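Local coordinates for protein alpha-1,2-mannosidase (Bacteroides thetaiotaomicron, PDB 2WW2) that acts as a calcium-dependent, inverting alpha-mannosidase of glycoside hydrolase family 92, removing mannose units from alpha-linked mannosides, at residues A[590-595]-A[601-606]; A[635-640]-A[650-655]; A[310-315]-A[361-366]. All blocks are in the same frame, centred on the assembly; numbering follows the deposited sequence.

Overall arrangement
Contacts 1 and 2 are neighbours, with centres about 11 Å apart. Their segments lie on helices 600-613 and 632-640, which follow each other in the chain, and on the pieces that pack against them. Y592 OH of contact 1 and S638 OG of contact 2 are 2.7 Å apart, a probable hydrogen bond that joins the two. Contact 3 is remote. Its centre is about 42 Å from that of contact 1, on the opposite side of the chain's centre, and about 33 Å from that of contact 2. All six segments fall in the family 92 catalytic range. No residue of the segments is among the ligands of the two bound sodium ions.

Contact 1 (A[590-595]-A[601-606]); sequences AIYLYD and WKTQYH
K602 lies across Y594 with its CB almost directly above the middle of the ring. The distance from K602 CB to the Y594 ring centroid is 3.5 Å, a CH-pi contact over the face. The lysine chain is extended beyond CG. It brings CD to 3.5 Å from Y594 CE1 and carries the amine onward to a salt bridge with D548. Y594 OH is hydrogen-bonded to D548 too, so one aspartate on helix 540-551 serves both polar ends.

T603 comes next and carries the polar contact between the segments. Its OG1 donates to I591 O at 2.8 Å. The donor lies in the carbonyl plane, with a C=O...donor angle of 145°. OG1 is placed there by a first torsion of -73°, which puts it anti to the carbonyl carbon. OG1 also packs 3.2 Å from Y594 CB, in the plane of that ring at its edge. The other branch, CG2, touches Y592 at CD1, 4.0 Å away. T603 thus touches I591, Y592 and Y594 through its two branches.

H606 is one turn further along. Its ring and that of Y594 lie at 17° to each other, but they are slid apart and barely overlap, with centroids 6.0 Å apart. The closest atoms are H606 CD2 and Y594 CE2, at 4.0 Å. H606 CB meets the methyl CG2 of I591 at 4.1 Å. F551 packs on both aromatic rings.

Most of these side chains are buried. The 590-595 loop, helical in its backbone angles and 3-10 at its end, itself packs on the first turns of helix 600-613. This is local helix-loop packing within the catalytic domain, a helical (alpha/alpha)6 barrel in family 92.

Contact 2 (A[635-640]-A[650-655]); sequences YVFSAM and PEYAIG
Helix 632-640 packs on a small antiparallel sheet of three strands in the family 92 catalytic domain, and F637 and Y652 make the join. The sheet has strand 651-654 in the middle, between 642-643 and 700-702. The helix leads into strand 642-643, and the chain then returns as strand 651-654. The contact joins the helix to the middle strand of this sheet. It is small and wholly buried.

Both rings start from CB atoms directed at the other segment. The rings are near parallel, with 29° between their planes, but offset so far that they barely overlap. The centroids stand 5.8 Å apart. One side of the F637 ring, at CE1 and CZ, approaches CD1 and CE1 of Y652. F637 CZ lies 4.0 Å from Y652 CE1. The approach is purely apolar, and no hydrogen bond links the two segments.

The chi1 of F637, -93°, is off the staggered positions and sets the CE1 side of its ring against Y652. Helix 338-345 supports both rings: L341 packs on F637 and L344 on Y652. The phenol OH of Y652 is hydrogen-bonded to K394, so the polar end of the tyrosine has a partner outside the contact.

The strand itself is held by backbone bonds on its two sides, from Y652 to L701 and from A653 to Y643. On the helix, S638 OG is bonded to W634 O. The shortest approach between the segments runs from F637 CE1 to Y652 CE1, 3.7 Å, with each atom oblique to the opposite ring.

Contact 3 (A[310-315]-A[361-366]); sequences PVYYSP and YNESGF
A single carboxylate is gripped by two hydroxyl groups, one on each oxygen, and both bonds are short. Y312 OH donates to E363 OE2 at 2.5 Å, a very short hydrogen bond. S314 OG donates to E363 OE1 at 2.6 Å. This second bond does not lie flat: the donor stands 43° out of the carboxylate plane.

The Y312 ring and the carboxylate planes are 35° apart. The carboxylate sits at the edge of the ring, and both its oxygens are 3.7 Å from Y312 CE1. Tyrosine and glutamate come at each other from opposite directions. The chi1 of Y312, 62°, places CG between the backbone N and the carbonyl carbon, which puts the OH within bonding distance of E363.

Y312 lies near the end of strand 310-313, and S314 is the first residue beyond it. The strand runs between 299-304 and 320-322 in a five-stranded antiparallel sheet of the catalytic domain. E363 sits on the last turn of helix 347-364. The two bonds therefore tie the strand end to the helix C-terminus. H321 packs on Y312, S314 and E363. S314 OG also accepts the backbone N-H groups of Y316 and D317. Just past E363, S364 OG accepts the N-H of F366 in an ST turn, with F366 N 3.2 Å from S364 OG.

Contact 1 (A[590-595]-A[601-606])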
loop_
_atom_site.group_PDB
_atom_site.type_symbol
_atom_site.label_atom_id
_atom_site.label_comp_id
_atom_site.label_asym_id
_atom_site.label_seq_id
_atom_site.Cartn_x
_atom_site.Cartn_y
_atom_site.Cartn_z
ATOM N N ALA A 590 -21.640 6.215 -6.469
ATOM C CA ALA A 590 -20.787 7.412 -6.549
ATOM C C ALA A 590 -20.347 7.788 -7.966
ATOM O O ALA A 590 -20.218 8.970 -8.287
ATOM C CB ALA A 590 -19.581 7.287 -5.613
ATOM N N ILE A 591 -20.113 6.800 -8.823
ATOM C CA ILE A 591 -19.733 7.124 -10.198
ATOM C C ILE A 591 -20.775 7.992 -10.902
ATOM O O ILE A 591 -20.436 8.780 -11.789
ATOM C CB ILE A 591 -19.467 5.869 -11.049
ATOM C CG1 ILE A 591 -18.124 5.283 -10.659
ATOM C CG2 ILE A 591 -19.402 6.251 -12.523
ATOM C CD1 ILE A 591 -17.716 4.055 -11.504
ATOM N N TYR A 592 -22.035 7.880 -10.481
ATOM C CA TYR A 592 -23.108 8.633 -11.131
ATOM C C TYR A 592 -23.200 10.061 -10.621
ATOM O O TYR A 592 -23.983 10.846 -11.156
ATOM C CB TYR A 592 -24.467 7.939 -10.949
ATOM C CG TYR A 592 -24.603 6.686 -11.800
ATOM C CD1 TYR A 592 -25.060 6.767 -13.117
ATOM C CD2 TYR A 592 -24.240 5.440 -11.300
ATOM C CE1 TYR A 592 -25.170 5.636 -13.916
ATOM C CE2 TYR A 592 -24.331 4.290 -12.096
ATOM C CZ TYR A 592 -24.794 4.408 -13.408
ATOM O OH TYR A 592 -24.910 3.283 -14.203
ATOM N N LEU A 593 -22.422 10.406 -9.600
ATOM C CA LEU A 593 -22.565 11.737 -8.978
ATOM C C LEU A 593 -22.111 12.866 -9.911
ATOM O O LEU A 593 -22.542 14.002 -9.765
ATOM C CB LEU A 593 -21.852 11.802 -7.622
ATOM C CG LEU A 593 -22.519 11.000 -6.494
ATOM C CD1 LEU A 593 -21.633 10.950 -5.228
ATOM C CD2 LEU A 593 -23.861 11.591 -6.159
ATOM N N TYR A 594 -21.247 12.566 -10.874
ATOM C CA TYR A 594 -20.864 13.598 -11.840
ATOM C C TYR A 594 -22.078 14.153 -12.593
ATOM O O TYR A 594 -22.018 15.275 -13.078
ATOM C CB TYR A 594 -19.866 13.089 -12.851
ATOM C CG TYR A 594 -18.507 12.660 -12.312
ATOM C CD1 TYR A 594 -17.522 13.600 -12.004
ATOM C CD2 TYR A 594 -18.187 11.316 -12.194
ATOM C CE1 TYR A 594 -16.260 13.204 -11.567
ATOM C CE2 TYR A 594 -16.928 10.901 -11.739
ATOM C CZ TYR A 594 -15.977 11.847 -11.429
ATOM O OH TYR A 594 -14.732 11.434 -10.998
ATOM N N ASP A 595 -23.154 13.368 -12.688
ATOM C CA ASP A 595 -24.407 13.788 -13.356
ATOM C C ASP A 595 -25.088 14.947 -12.647
ATOM O O ASP A 595 -25.922 15.641 -13.241
ATOM C CB ASP A 595 -25.432 12.649 -13.388
ATOM C CG ASP A 595 -25.202 11.637 -14.516
ATOM O OD1 ASP A 595 -24.421 11.896 -15.450
ATOM O OD2 ASP A 595 -25.858 10.565 -14.480
ATOM N N TRP A 601 -19.798 13.468 -18.602
ATOM C CA TRP A 601 -18.844 12.699 -19.403
ATOM C C TRP A 601 -17.919 11.854 -18.539
ATOM O O TRP A 601 -17.487 10.793 -18.966
ATOM C CB TRP A 601 -18.038 13.587 -20.369
ATOM C CG TRP A 601 -17.246 14.700 -19.720
ATOM C CD1 TRP A 601 -15.947 14.652 -19.299
ATOM C CD2 TRP A 601 -17.704 16.033 -19.461
ATOM N NE1 TRP A 601 -15.574 15.869 -18.768
ATOM C CE2 TRP A 601 -16.634 16.736 -18.862
ATOM C CE3 TRP A 601 -18.917 16.697 -19.667
ATOM C CZ2 TRP A 601 -16.742 18.072 -18.471
ATOM C CZ3 TRP A 601 -19.018 18.036 -19.281
ATOM C CH2 TRP A 601 -17.937 18.704 -18.691
ATOM N N LYS A 602 -17.630 12.322 -17.325
ATOM C CA LYS A 602 -16.824 11.543 -16.392
ATOM C C LYS A 602 -17.564 10.292 -15.866
ATOM O O LYS A 602 -16.968 9.240 -15.707
ATOM C CB LYS A 602 -16.315 12.434 -15.255
ATOM C CG LYS A 602 -15.292 13.489 -15.743
ATOM C CD LYS A 602 -14.684 14.279 -14.554
ATOM C CE LYS A 602 -13.542 15.206 -14.988
ATOM N NZ LYS A 602 -13.152 16.055 -13.821
ATOM N N THR A 603 -18.863 10.423 -15.607
ATOM C CA THR A 603 -19.720 9.282 -15.304
ATOM C C THR A 603 -19.639 8.281 -16.446
ATOM O O THR A 603 -19.413 7.093 -16.224
ATOM C CB THR A 603 -21.202 9.737 -15.116
ATOM O OG1 THR A 603 -21.332 10.421 -13.864
ATOM C CG2 THR A 603 -22.139 8.536 -15.124
ATOM N N GLN A 604 -19.759 8.781 -17.673
ATOM C CA GLN A 604 -19.767 7.926 -18.845
ATOM C C GLN A 604 -18.440 7.162 -18.977
ATOM O O GLN A 604 -18.431 5.944 -19.214
ATOM C CB GLN A 604 -20.029 8.767 -20.096
ATOM C CG GLN A 604 -21.456 9.320 -20.176
ATOM C CD GLN A 604 -21.552 10.626 -20.974
ATOM O OE1 GLN A 604 -20.722 10.917 -21.850
ATOM N NE2 GLN A 604 -22.575 11.421 -20.669
ATOM N N TYR A 605 -17.323 7.869 -18.819
ATOM C CA TYR A 605 -16.015 7.226 -18.954
ATOM C C TYR A 605 -15.787 6.165 -17.879
ATOM O O TYR A 605 -15.460 5.019 -18.196
ATOM C CB TYR A 605 -14.867 8.242 -18.909
ATOM C CG TYR A 605 -13.527 7.558 -18.884
ATOM C CD1 TYR A 605 -12.958 7.063 -20.055
ATOM C CD2 TYR A 605 -12.861 7.349 -17.687
ATOM C CE1 TYR A 605 -11.728 6.408 -20.039
ATOM C CE2 TYR A 605 -11.637 6.687 -17.653
ATOM C CZ TYR A 605 -11.080 6.221 -18.827
ATOM O OH TYR A 605 -9.867 5.569 -18.780
ATOM N N HIS A 606 -15.940 6.555 -16.618
ATOM C CA HIS A 606 -15.617 5.675 -15.495
ATOM C C HIS A 606 -16.532 4.467 -15.389
ATOM O O HIS A 606 -16.089 3.360 -15.083
ATOM C CB HIS A 606 -15.618 6.449 -14.181
ATOM C CG HIS A 606 -14.469 7.401 -14.060
ATOM N ND1 HIS A 606 -13.158 6.978 -14.026
ATOM C CD2 HIS A 606 -14.433 8.755 -13.978
ATOM C CE1 HIS A 606 -12.363 8.030 -13.928
ATOM N NE2 HIS A 606 -13.112 9.119 -13.896
#

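Contact 2 (A[635-640]-A[650-655])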
loop_
_atom_site.group_PDB
_atom_site.type_symbol
_atom_site.label_atom_id
_atom_site.label_comp_id
_atom_site.label_asym_id
_atom_site.label_seq_id
_atom_site.Cartn_x
_atom_site.Cartn_y
_atom_site.Cartn_z
ATOM N N TYR A 635 -24.819 -3.913 -12.099
ATOM C CA TYR A 635 -24.320 -4.182 -13.454
ATOM C C TYR A 635 -25.469 -4.161 -14.468
ATOM O O TYR A 635 -25.332 -3.612 -15.565
ATOM C CB TYR A 635 -23.582 -5.516 -13.494
ATOM C CG TYR A 635 -22.938 -5.823 -14.846
ATOM C CD1 TYR A 635 -21.585 -5.535 -15.084
ATOM C CD2 TYR A 635 -23.674 -6.387 -15.869
ATOM C CE1 TYR A 635 -20.993 -5.808 -16.320
ATOM C CE2 TYR A 635 -23.080 -6.659 -17.120
ATOM C CZ TYR A 635 -21.754 -6.366 -17.325
ATOM O OH TYR A 635 -21.173 -6.654 -18.527
ATOM N N VAL A 636 -26.607 -4.746 -14.108
ATOM C CA VAL A 636 -27.755 -4.767 -15.032
ATOM C C VAL A 636 -28.205 -3.350 -15.376
ATOM O O VAL A 636 -28.303 -2.983 -16.542
ATOM C CB VAL A 636 -28.925 -5.610 -14.469
ATOM C CG1 VAL A 636 -30.169 -5.453 -15.341
ATOM C CG2 VAL A 636 -28.511 -7.082 -14.419
ATOM N N PHE A 637 -28.486 -2.557 -14.360
ATOM C CA PHE A 637 -28.834 -1.160 -14.596
ATOM C C PHE A 637 -27.751 -0.457 -15.425
ATOM O O PHE A 637 -28.047 0.153 -16.444
ATOM C CB PHE A 637 -29.005 -0.435 -13.262
ATOM C CG PHE A 637 -30.421 -0.421 -12.758
ATOM C CD1 PHE A 637 -31.416 0.241 -13.473
ATOM C CD2 PHE A 637 -30.757 -1.059 -11.567
ATOM C CE1 PHE A 637 -32.739 0.255 -13.009
ATOM C CE2 PHE A 637 -32.067 -1.060 -11.098
ATOM C CZ PHE A 637 -33.053 -0.384 -11.806
ATOM N N SER A 638 -26.501 -0.530 -14.974
ATOM C CA SER A 638 -25.429 0.224 -15.637
ATOM C C SER A 638 -25.262 -0.161 -17.105
ATOM O O SER A 638 -25.040 0.711 -17.956
ATOM C CB SER A 638 -24.100 0.104 -14.874
ATOM O OG SER A 638 -24.222 0.727 -13.604
ATOM N N ALA A 639 -25.376 -1.448 -17.414
ATOM C CA ALA A 639 -25.357 -1.887 -18.820
ATOM C C ALA A 639 -26.510 -1.318 -19.652
ATOM O O ALA A 639 -26.357 -1.043 -20.847
ATOM C CB ALA A 639 -25.376 -3.425 -18.908
ATOM N N MET A 640 -27.672 -1.172 -19.031
ATOM C CA MET A 640 -28.825 -0.583 -19.718
ATOM C C MET A 640 -28.613 0.915 -19.948
ATOM O O MET A 640 -29.201 1.507 -20.858
ATOM C CB MET A 640 -30.115 -0.811 -18.900
ATOM C CG MET A 640 -30.601 -2.276 -18.874
ATOM S SD MET A 640 -32.280 -2.457 -18.207
ATOM C CE MET A 640 -32.146 -1.767 -16.557
ATOM N N PRO A 650 -38.415 8.807 -8.007
ATOM C CA PRO A 650 -38.596 7.977 -9.204
ATOM C C PRO A 650 -37.816 8.513 -10.422
ATOM O O PRO A 650 -38.416 8.961 -11.410
ATOM C CB PRO A 650 -40.122 7.989 -9.418
ATOM C CG PRO A 650 -40.593 9.293 -8.783
ATOM C CD PRO A 650 -39.659 9.484 -7.586
ATOM N N GLU A 651 -36.485 8.454 -10.332
ATOM C CA GLU A 651 -35.558 9.009 -11.336
ATOM C C GLU A 651 -34.428 8.018 -11.475
ATOM O O GLU A 651 -34.015 7.420 -10.477
ATOM C CB GLU A 651 -34.855 10.276 -10.801
ATOM C CG GLU A 651 -35.525 11.559 -11.076
ATOM C CD GLU A 651 -34.825 12.727 -10.432
ATOM O OE1 GLU A 651 -33.716 12.599 -9.831
ATOM O OE2 GLU A 651 -35.417 13.800 -10.512
ATOM N N TYR A 652 -33.859 7.917 -12.674
ATOM C CA TYR A 652 -32.662 7.112 -12.873
ATOM C C TYR A 652 -31.600 7.971 -13.548
ATOM O O TYR A 652 -31.847 8.513 -14.635
ATOM C CB TYR A 652 -32.992 5.893 -13.765
ATOM C CG TYR A 652 -34.144 5.044 -13.266
ATOM C CD1 TYR A 652 -33.910 3.889 -12.524
ATOM C CD2 TYR A 652 -35.467 5.407 -13.526
ATOM C CE1 TYR A 652 -34.947 3.108 -12.074
ATOM C CE2 TYR A 652 -36.510 4.638 -13.071
ATOM C CZ TYR A 652 -36.242 3.483 -12.348
ATOM O OH TYR A 652 -37.283 2.722 -11.890
ATOM N N ALA A 653 -30.433 8.117 -12.909
ATOM C CA ALA A 653 -29.348 8.896 -13.487
ATOM C C ALA A 653 -28.762 8.150 -14.681
ATOM O O ALA A 653 -28.576 6.935 -14.641
ATOM C CB ALA A 653 -28.260 9.200 -12.440
ATOM N N ILE A 654 -28.484 8.893 -15.745
ATOM C CA ILE A 654 -27.956 8.315 -16.977
ATOM C C ILE A 654 -26.430 8.096 -16.897
ATOM O O ILE A 654 -25.672 8.972 -16.452
ATOM C CB ILE A 654 -28.399 9.144 -18.206
ATOM C CG1 ILE A 654 -29.910 8.954 -18.384
ATOM C CG2 ILE A 654 -27.657 8.673 -19.499
ATOM C CD1 ILE A 654 -30.572 9.937 -19.329
ATOM N N GLY A 655 -26.001 6.902 -17.284
ATOM C CA GLY A 655 -24.581 6.599 -17.336
ATOM C C GLY A 655 -24.189 6.507 -18.792
ATOM O O GLY A 655 -24.193 7.508 -19.516
#

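Contact 3 (A[310-315]-A[361-366])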
loop_
_atom_site.group_PDB
_atom_site.type_symbol
_atom_site.label_atom_id
_atom_site.label_comp_id
_atom_site.label_asym_id
_atom_site.label_seq_id
_atom_site.Cartn_x
_atom_site.Cartn_y
_atom_site.Cartn_z
ATOM N N PRO A 310 -53.248 -18.532 -2.231
ATOM C CA PRO A 310 -51.918 -18.348 -1.635
ATOM C C PRO A 310 -52.002 -18.328 -0.117
ATOM O O PRO A 310 -52.813 -17.592 0.450
ATOM C CB PRO A 310 -51.470 -16.972 -2.158
ATOM C CG PRO A 310 -52.788 -16.230 -2.441
ATOM C CD PRO A 310 -53.763 -17.308 -2.876
ATOM N N VAL A 311 -51.185 -19.152 0.530
ATOM C CA VAL A 311 -51.094 -19.171 1.978
ATOM C C VAL A 311 -49.616 -19.269 2.345
ATOM O O VAL A 311 -48.778 -19.647 1.511
ATOM C CB VAL A 311 -51.858 -20.374 2.600
ATOM C CG1 VAL A 311 -53.362 -20.182 2.471
ATOM C CG2 VAL A 311 -51.434 -21.696 1.937
ATOM N N TYR A 312 -49.282 -18.906 3.578
ATOM C CA TYR A 312 -47.912 -19.063 4.024
ATOM C C TYR A 312 -47.834 -19.364 5.499
ATOM O O TYR A 312 -48.665 -18.914 6.302
ATOM C CB TYR A 312 -47.064 -17.818 3.683
ATOM C CG TYR A 312 -47.540 -16.528 4.346
ATOM C CD1 TYR A 312 -47.031 -16.135 5.583
ATOM C CD2 TYR A 312 -48.488 -15.710 3.736
ATOM C CE1 TYR A 312 -47.468 -14.961 6.201
ATOM C CE2 TYR A 312 -48.943 -14.521 4.353
ATOM C CZ TYR A 312 -48.418 -14.157 5.587
ATOM O OH TYR A 312 -48.833 -12.998 6.221
ATOM N N TYR A 313 -46.825 -20.155 5.840
ATOM C CA TYR A 313 -46.352 -20.280 7.204
ATOM C C TYR A 313 -45.614 -18.990 7.534
ATOM O O TYR A 313 -44.677 -18.613 6.828
ATOM C CB TYR A 313 -45.364 -21.449 7.308
ATOM C CG TYR A 313 -44.627 -21.518 8.645
ATOM C CD1 TYR A 313 -45.256 -22.019 9.779
ATOM C CD2 TYR A 313 -43.294 -21.114 8.758
ATOM C CE1 TYR A 313 -44.584 -22.114 11.002
ATOM C CE2 TYR A 313 -42.613 -21.195 9.982
ATOM C CZ TYR A 313 -43.264 -21.690 11.097
ATOM O OH TYR A 313 -42.594 -21.786 12.304
ATOM N N SER A 314 -46.016 -18.303 8.598
ATOM C CA SER A 314 -45.309 -17.087 8.962
ATOM C C SER A 314 -44.042 -17.389 9.749
ATOM O O SER A 314 -44.116 -18.002 10.825
ATOM C CB SER A 314 -46.203 -16.187 9.823
ATOM O OG SER A 314 -45.436 -15.094 10.296
ATOM N N PRO A 315 -42.873 -16.935 9.243
ATOM C CA PRO A 315 -41.687 -17.159 10.052
ATOM C C PRO A 315 -41.582 -16.104 11.141
ATOM O O PRO A 315 -40.579 -16.081 11.852
ATOM C CB PRO A 315 -40.528 -17.018 9.048
ATOM C CG PRO A 315 -41.043 -16.023 8.036
ATOM C CD PRO A 315 -42.566 -16.245 7.973
ATOM N N TYR A 361 -44.657 -6.927 9.632
ATOM C CA TYR A 361 -44.913 -5.910 10.666
ATOM C C TYR A 361 -46.136 -6.281 11.512
ATOM O O TYR A 361 -46.098 -6.182 12.746
ATOM C CB TYR A 361 -45.089 -4.518 10.032
ATOM C CG TYR A 361 -45.639 -3.458 10.967
ATOM C CD1 TYR A 361 -44.824 -2.828 11.904
ATOM C CD2 TYR A 361 -46.977 -3.079 10.902
ATOM C CE1 TYR A 361 -45.340 -1.847 12.757
ATOM C CE2 TYR A 361 -47.493 -2.104 11.738
ATOM C CZ TYR A 361 -46.674 -1.499 12.663
ATOM O OH TYR A 361 -47.206 -0.526 13.480
ATOM N N ASN A 362 -47.216 -6.722 10.858
ATOM C CA ASN A 362 -48.417 -7.099 11.603
ATOM C C ASN A 362 -48.140 -8.315 12.493
ATOM O O ASN A 362 -48.620 -8.396 13.619
ATOM C CB ASN A 362 -49.598 -7.387 10.658
ATOM C CG ASN A 362 -50.155 -6.127 10.021
ATOM O OD1 ASN A 362 -50.037 -5.041 10.580
ATOM N ND2 ASN A 362 -50.770 -6.267 8.856
ATOM N N GLU A 363 -47.350 -9.250 11.977
ATOM C CA GLU A 363 -47.072 -10.496 12.680
ATOM C C GLU A 363 -45.999 -10.390 13.774
ATOM O O GLU A 363 -45.938 -11.250 14.653
ATOM C CB GLU A 363 -46.708 -11.593 11.662
ATOM C CG GLU A 363 -47.913 -12.052 10.878
ATOM C CD GLU A 363 -47.589 -12.508 9.465
ATOM O OE1 GLU A 363 -46.473 -13.013 9.216
ATOM O OE2 GLU A 363 -48.465 -12.371 8.597
ATOM N N SER A 364 -45.160 -9.358 13.734
ATOM C CA SER A 364 -44.025 -9.280 14.666
ATOM C C SER A 364 -43.866 -7.954 15.409
ATOM O O SER A 364 -43.120 -7.875 16.383
ATOM C CB SER A 364 -42.710 -9.560 13.925
ATOM O OG SER A 364 -42.325 -8.430 13.172
ATOM N N GLY A 365 -44.513 -6.901 14.928
ATOM C CA GLY A 365 -44.342 -5.577 15.548
ATOM C C GLY A 365 -43.313 -4.693 14.855
ATOM O O GLY A 365 -43.292 -3.472 15.069
ATOM N N PHE A 366 -42.459 -5.298 14.021
ATOM C CA PHE A 366 -41.452 -4.536 13.288
ATOM C C PHE A 366 -41.408 -4.970 11.830
ATOM O O PHE A 366 -41.626 -6.140 11.515
ATOM C CB PHE A 366 -40.051 -4.746 13.894
ATOM C CG PHE A 366 -39.831 -4.045 15.226
ATOM C CD1 PHE A 366 -39.365 -2.739 15.267
ATOM C CD2 PHE A 366 -40.042 -4.716 16.424
ATOM C CE1 PHE A 366 -39.131 -2.089 16.474
ATOM C CE2 PHE A 366 -39.816 -4.079 17.641
ATOM C CZ PHE A 366 -39.365 -2.753 17.666
#